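Local coordinates for protein polyprenyl synthetase (Nonlabens dokdonensis, PDB 6KD7) that probably makes geranylgeranyl pyrophosphate by joining isoprenoid diphosphates, as a magnesium-dependent prenyltransferase of the FPP/GGPP synthase family, at residues F118-V132 against V173-G185. Residues are numbered along the deposited sequence; the frame is centred on the assembly and turned at random.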
# COMPACT_ATOMS: atom_id res chain seq x y z
N PHE A 118 10.34 23.20 37.14
CA PHE A 118 9.78 24.16 38.11
C PHE A 118 10.19 23.78 39.55
O PHE A 118 10.01 24.60 40.42
CB PHE A 118 8.27 24.26 37.98
CG PHE A 118 7.82 24.75 36.65
CD1 PHE A 118 8.48 25.77 36.01
CD2 PHE A 118 6.70 24.22 36.03
CE1 PHE A 118 8.07 26.24 34.78
CE2 PHE A 118 6.32 24.67 34.77
CZ PHE A 118 7.00 25.68 34.15
N GLU A 119 10.71 22.60 39.80
CA GLU A 119 10.76 22.04 41.19
C GLU A 119 11.72 22.80 42.11
O GLU A 119 11.46 22.73 43.31
CB GLU A 119 11.11 20.54 41.20
CG GLU A 119 9.92 19.72 40.74
CD GLU A 119 10.15 18.26 40.42
OE1 GLU A 119 11.20 17.76 40.78
OE2 GLU A 119 9.17 17.60 39.95
N ASP A 120 12.76 23.48 41.61
CA ASP A 120 13.68 24.29 42.47
C ASP A 120 13.03 25.60 42.93
O ASP A 120 13.59 26.18 43.81
CB ASP A 120 15.01 24.62 41.82
CG ASP A 120 15.85 23.40 41.65
OD1 ASP A 120 15.50 22.37 42.25
OD2 ASP A 120 16.81 23.46 40.90
N TYR A 121 11.89 26.00 42.38
CA TYR A 121 11.26 27.26 42.84
C TYR A 121 10.59 27.08 44.21
O TYR A 121 10.28 25.96 44.60
CB TYR A 121 10.36 27.86 41.75
CG TYR A 121 11.16 28.31 40.56
CD1 TYR A 121 11.90 29.47 40.60
CD2 TYR A 121 11.25 27.53 39.42
CE1 TYR A 121 12.67 29.88 39.52
CE2 TYR A 121 12.02 27.91 38.34
CZ TYR A 121 12.73 29.09 38.39
OH TYR A 121 13.49 29.48 37.33
N ASP A 122 10.45 28.18 44.94
CA ASP A 122 9.76 28.17 46.26
C ASP A 122 8.30 27.79 45.98
O ASP A 122 7.87 27.95 44.83
CB ASP A 122 9.96 29.49 47.03
CG ASP A 122 9.25 30.71 46.48
OD1 ASP A 122 8.06 30.63 46.10
OD2 ASP A 122 9.89 31.76 46.46
N LYS A 123 7.58 27.35 47.01
CA LYS A 123 6.25 26.72 46.92
C LYS A 123 5.29 27.73 46.33
O LYS A 123 4.34 27.34 45.65
CB LYS A 123 5.82 26.20 48.30
CG LYS A 123 6.47 24.86 48.66
CD LYS A 123 6.41 24.45 50.14
CE LYS A 123 7.20 23.19 50.46
NZ LYS A 123 8.40 23.00 49.59
N ASP A 124 5.49 28.99 46.61
CA ASP A 124 4.54 30.01 46.12
C ASP A 124 4.74 30.20 44.59
O ASP A 124 3.77 30.34 43.84
CB ASP A 124 4.69 31.31 46.91
CG ASP A 124 3.45 32.15 46.69
OD1 ASP A 124 2.38 31.82 47.30
OD2 ASP A 124 3.53 33.07 45.86
N LYS A 125 5.97 30.28 44.13
CA LYS A 125 6.23 30.53 42.70
C LYS A 125 5.93 29.23 41.92
O LYS A 125 5.32 29.31 40.86
CB LYS A 125 7.66 31.01 42.58
CG LYS A 125 7.83 32.46 42.99
CD LYS A 125 9.28 32.78 43.12
CE LYS A 125 9.46 34.19 43.68
NZ LYS A 125 10.89 34.47 43.66
N PHE A 126 6.39 28.11 42.45
CA PHE A 126 6.07 26.76 41.95
C PHE A 126 4.59 26.66 41.63
O PHE A 126 4.24 26.35 40.49
CB PHE A 126 6.42 25.68 42.95
CG PHE A 126 6.19 24.30 42.40
CD1 PHE A 126 7.19 23.65 41.67
CD2 PHE A 126 4.97 23.67 42.60
CE1 PHE A 126 6.98 22.37 41.20
CE2 PHE A 126 4.77 22.38 42.12
CZ PHE A 126 5.77 21.73 41.43
N TYR A 127 3.74 27.06 42.56
CA TYR A 127 2.28 27.00 42.36
C TYR A 127 1.90 27.91 41.20
O TYR A 127 1.01 27.61 40.39
CB TYR A 127 1.49 27.30 43.65
CG TYR A 127 0.01 27.19 43.47
CD1 TYR A 127 -0.64 25.98 43.65
CD2 TYR A 127 -0.74 28.27 43.05
CE1 TYR A 127 -2.00 25.86 43.47
CE2 TYR A 127 -2.10 28.16 42.85
CZ TYR A 127 -2.73 26.94 43.06
OH TYR A 127 -4.06 26.83 42.83
N GLN A 128 2.45 29.10 41.15
CA GLN A 128 1.95 30.11 40.18
C GLN A 128 2.41 29.70 38.76
O GLN A 128 1.66 29.94 37.80
CB GLN A 128 2.47 31.48 40.62
CG GLN A 128 1.67 32.16 41.72
CD GLN A 128 2.25 33.54 41.94
OE1 GLN A 128 3.29 33.70 42.56
NE2 GLN A 128 1.67 34.52 41.27
N LEU A 129 3.65 29.23 38.67
CA LEU A 129 4.32 28.78 37.43
C LEU A 129 3.49 27.62 36.85
O LEU A 129 3.05 27.75 35.69
CB LEU A 129 5.76 28.38 37.75
CG LEU A 129 6.73 29.54 38.02
CD1 LEU A 129 8.10 29.01 38.37
CD2 LEU A 129 6.81 30.54 36.85
N ASN A 130 3.22 26.59 37.67
CA ASN A 130 2.49 25.38 37.23
C ASN A 130 1.14 25.81 36.71
O ASN A 130 0.72 25.39 35.63
CB ASN A 130 2.31 24.32 38.31
CG ASN A 130 3.52 23.44 38.35
OD1 ASN A 130 4.49 23.76 39.05
ND2 ASN A 130 3.46 22.32 37.64
N LYS A 131 0.47 26.68 37.45
CA LYS A 131 -0.90 27.10 37.07
C LYS A 131 -0.96 27.82 35.72
O LYS A 131 -1.76 27.42 34.91
CB LYS A 131 -1.48 27.99 38.17
CG LYS A 131 -2.98 28.19 38.11
CD LYS A 131 -3.56 28.46 39.47
CE LYS A 131 -5.06 28.66 39.44
NZ LYS A 131 -5.46 29.60 38.38
N VAL A 132 -0.08 28.78 35.45
CA VAL A 132 -0.20 29.53 34.17
C VAL A 132 0.34 28.61 33.04
O VAL A 132 -0.23 28.65 31.92
CB VAL A 132 0.49 30.90 34.18
CG1 VAL A 132 1.99 30.77 34.37
CG2 VAL A 132 0.16 31.67 32.91
N VAL A 173 3.52 32.89 24.33
CA VAL A 173 4.37 34.11 24.36
C VAL A 173 4.05 34.88 25.65
O VAL A 173 4.99 35.16 26.39
CB VAL A 173 4.14 34.97 23.12
CG1 VAL A 173 5.05 36.20 23.15
CG2 VAL A 173 4.42 34.17 21.85
N GLY A 174 2.77 35.17 25.87
CA GLY A 174 2.23 35.71 27.12
C GLY A 174 2.74 34.96 28.32
O GLY A 174 3.24 35.58 29.28
N CYS A 175 2.66 33.64 28.27
CA CYS A 175 2.98 32.76 29.40
C CYS A 175 4.46 32.89 29.71
O CYS A 175 4.81 32.92 30.89
CB CYS A 175 2.55 31.32 29.07
SG CYS A 175 3.12 30.13 30.29
N ALA A 176 5.33 32.80 28.70
CA ALA A 176 6.79 32.91 28.89
C ALA A 176 7.12 34.22 29.63
O ALA A 176 7.95 34.19 30.54
CB ALA A 176 7.51 32.84 27.56
N LEU A 177 6.51 35.34 29.24
CA LEU A 177 6.74 36.66 29.87
C LEU A 177 6.19 36.63 31.32
O LEU A 177 6.97 36.92 32.26
CB LEU A 177 6.07 37.75 29.03
CG LEU A 177 6.77 38.03 27.70
CD1 LEU A 177 5.84 38.75 26.77
CD2 LEU A 177 8.04 38.83 27.89
N GLN A 178 4.95 36.17 31.48
CA GLN A 178 4.30 36.06 32.80
C GLN A 178 5.16 35.23 33.73
O GLN A 178 5.26 35.65 34.91
CB GLN A 178 2.84 35.63 32.68
CG GLN A 178 2.22 35.48 34.04
CD GLN A 178 0.74 35.29 33.99
OE1 GLN A 178 0.14 35.20 35.06
NE2 GLN A 178 0.13 35.19 32.82
N MET A 179 5.85 34.18 33.27
CA MET A 179 6.64 33.32 34.19
C MET A 179 7.83 34.12 34.74
O MET A 179 8.33 33.78 35.86
CB MET A 179 7.14 32.03 33.51
CG MET A 179 5.96 31.06 33.23
SD MET A 179 6.32 29.66 32.14
CE MET A 179 7.68 28.89 32.96
N GLY A 180 8.41 35.01 33.94
CA GLY A 180 9.58 35.79 34.41
C GLY A 180 9.15 36.76 35.49
O GLY A 180 9.81 36.84 36.51
N ALA A 181 7.99 37.37 35.27
CA ALA A 181 7.32 38.28 36.21
C ALA A 181 7.02 37.53 37.52
O ALA A 181 7.31 38.06 38.61
CB ALA A 181 6.10 38.86 35.54
N ILE A 182 6.55 36.29 37.45
CA ILE A 182 6.26 35.48 38.66
C ILE A 182 7.57 35.28 39.40
O ILE A 182 7.58 35.35 40.61
CB ILE A 182 5.63 34.12 38.31
CG1 ILE A 182 4.19 34.28 37.84
CG2 ILE A 182 5.77 33.13 39.46
CD1 ILE A 182 3.69 33.03 37.14
N ILE A 183 8.64 34.98 38.69
CA ILE A 183 9.93 34.72 39.38
C ILE A 183 10.45 36.00 40.07
O ILE A 183 11.20 35.87 41.03
CB ILE A 183 10.91 34.04 38.42
CG1 ILE A 183 10.41 32.63 38.12
CG2 ILE A 183 12.32 34.04 38.99
CD1 ILE A 183 10.98 32.02 36.88
N ALA A 184 10.10 37.17 39.56
CA ALA A 184 10.55 38.47 40.11
C ALA A 184 9.65 38.88 41.28
O ALA A 184 9.87 39.96 41.82
CB ALA A 184 10.52 39.54 39.03
N GLY A 185 8.57 38.15 41.52
CA GLY A 185 7.67 38.36 42.67
C GLY A 185 6.62 39.38 42.35
O GLY A 185 5.93 39.88 43.24
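V132 and I182 interlock between two antiparallel helices of the all-helical prenyl synthase fold, whose segment axes lie 9.8 Å apart at 171°. The packing is knobs-into-holes in both directions: I182 enters the hole made by K125, Q128, L129 and V132, while V132 sits among C175, Q178, M179 and I182. The two branches of V132 divide the work: CG2, anti to the backbone N, leans on the amide end of Q178, and CG1 meets I182 CD1 at 4.0 Å. I182 likewise splits, CD1 resting against the Q128 carbonyl while CG2 touches Q128 CB and L129 CD2. The side chains of L129 and I182 run past each other head to tail, whereas that of M179 stands nearly perpendicular to the L129 side chain, with L129 CD2 3.7 Å from M179 CB. Beyond, the M179 chain bends at its last torsion (chi3 56°), and CE arrives at the edge of the F118 ring, near its plane. L129 CB sits over the rim of one face of that ring, and F133 packs on it edge-to-face. This well-buried side continues into helix 58-82, where F118 touches A67 and M179 touches V68.

Packing thins toward the solvent end, where the loop before helix 123-150 passes the end of helix 158-183. Here Y121 meets I183 CD1 obliquely, with OH 3.6 Å from it; the hydroxyl itself is hydrogen-bonded to D60 O and A64 N. D122 N-caps its helix, its OD1 accepting from K125 N at 2.9 Å. G185, with positive phi, closes the other helix in a Schellman motif. Across this more open end the extended K125 chain runs alongside the I182 carbonyl, and NZ donates to I183 O at 3.0 Å, approaching from 39° above the carbonyl plane.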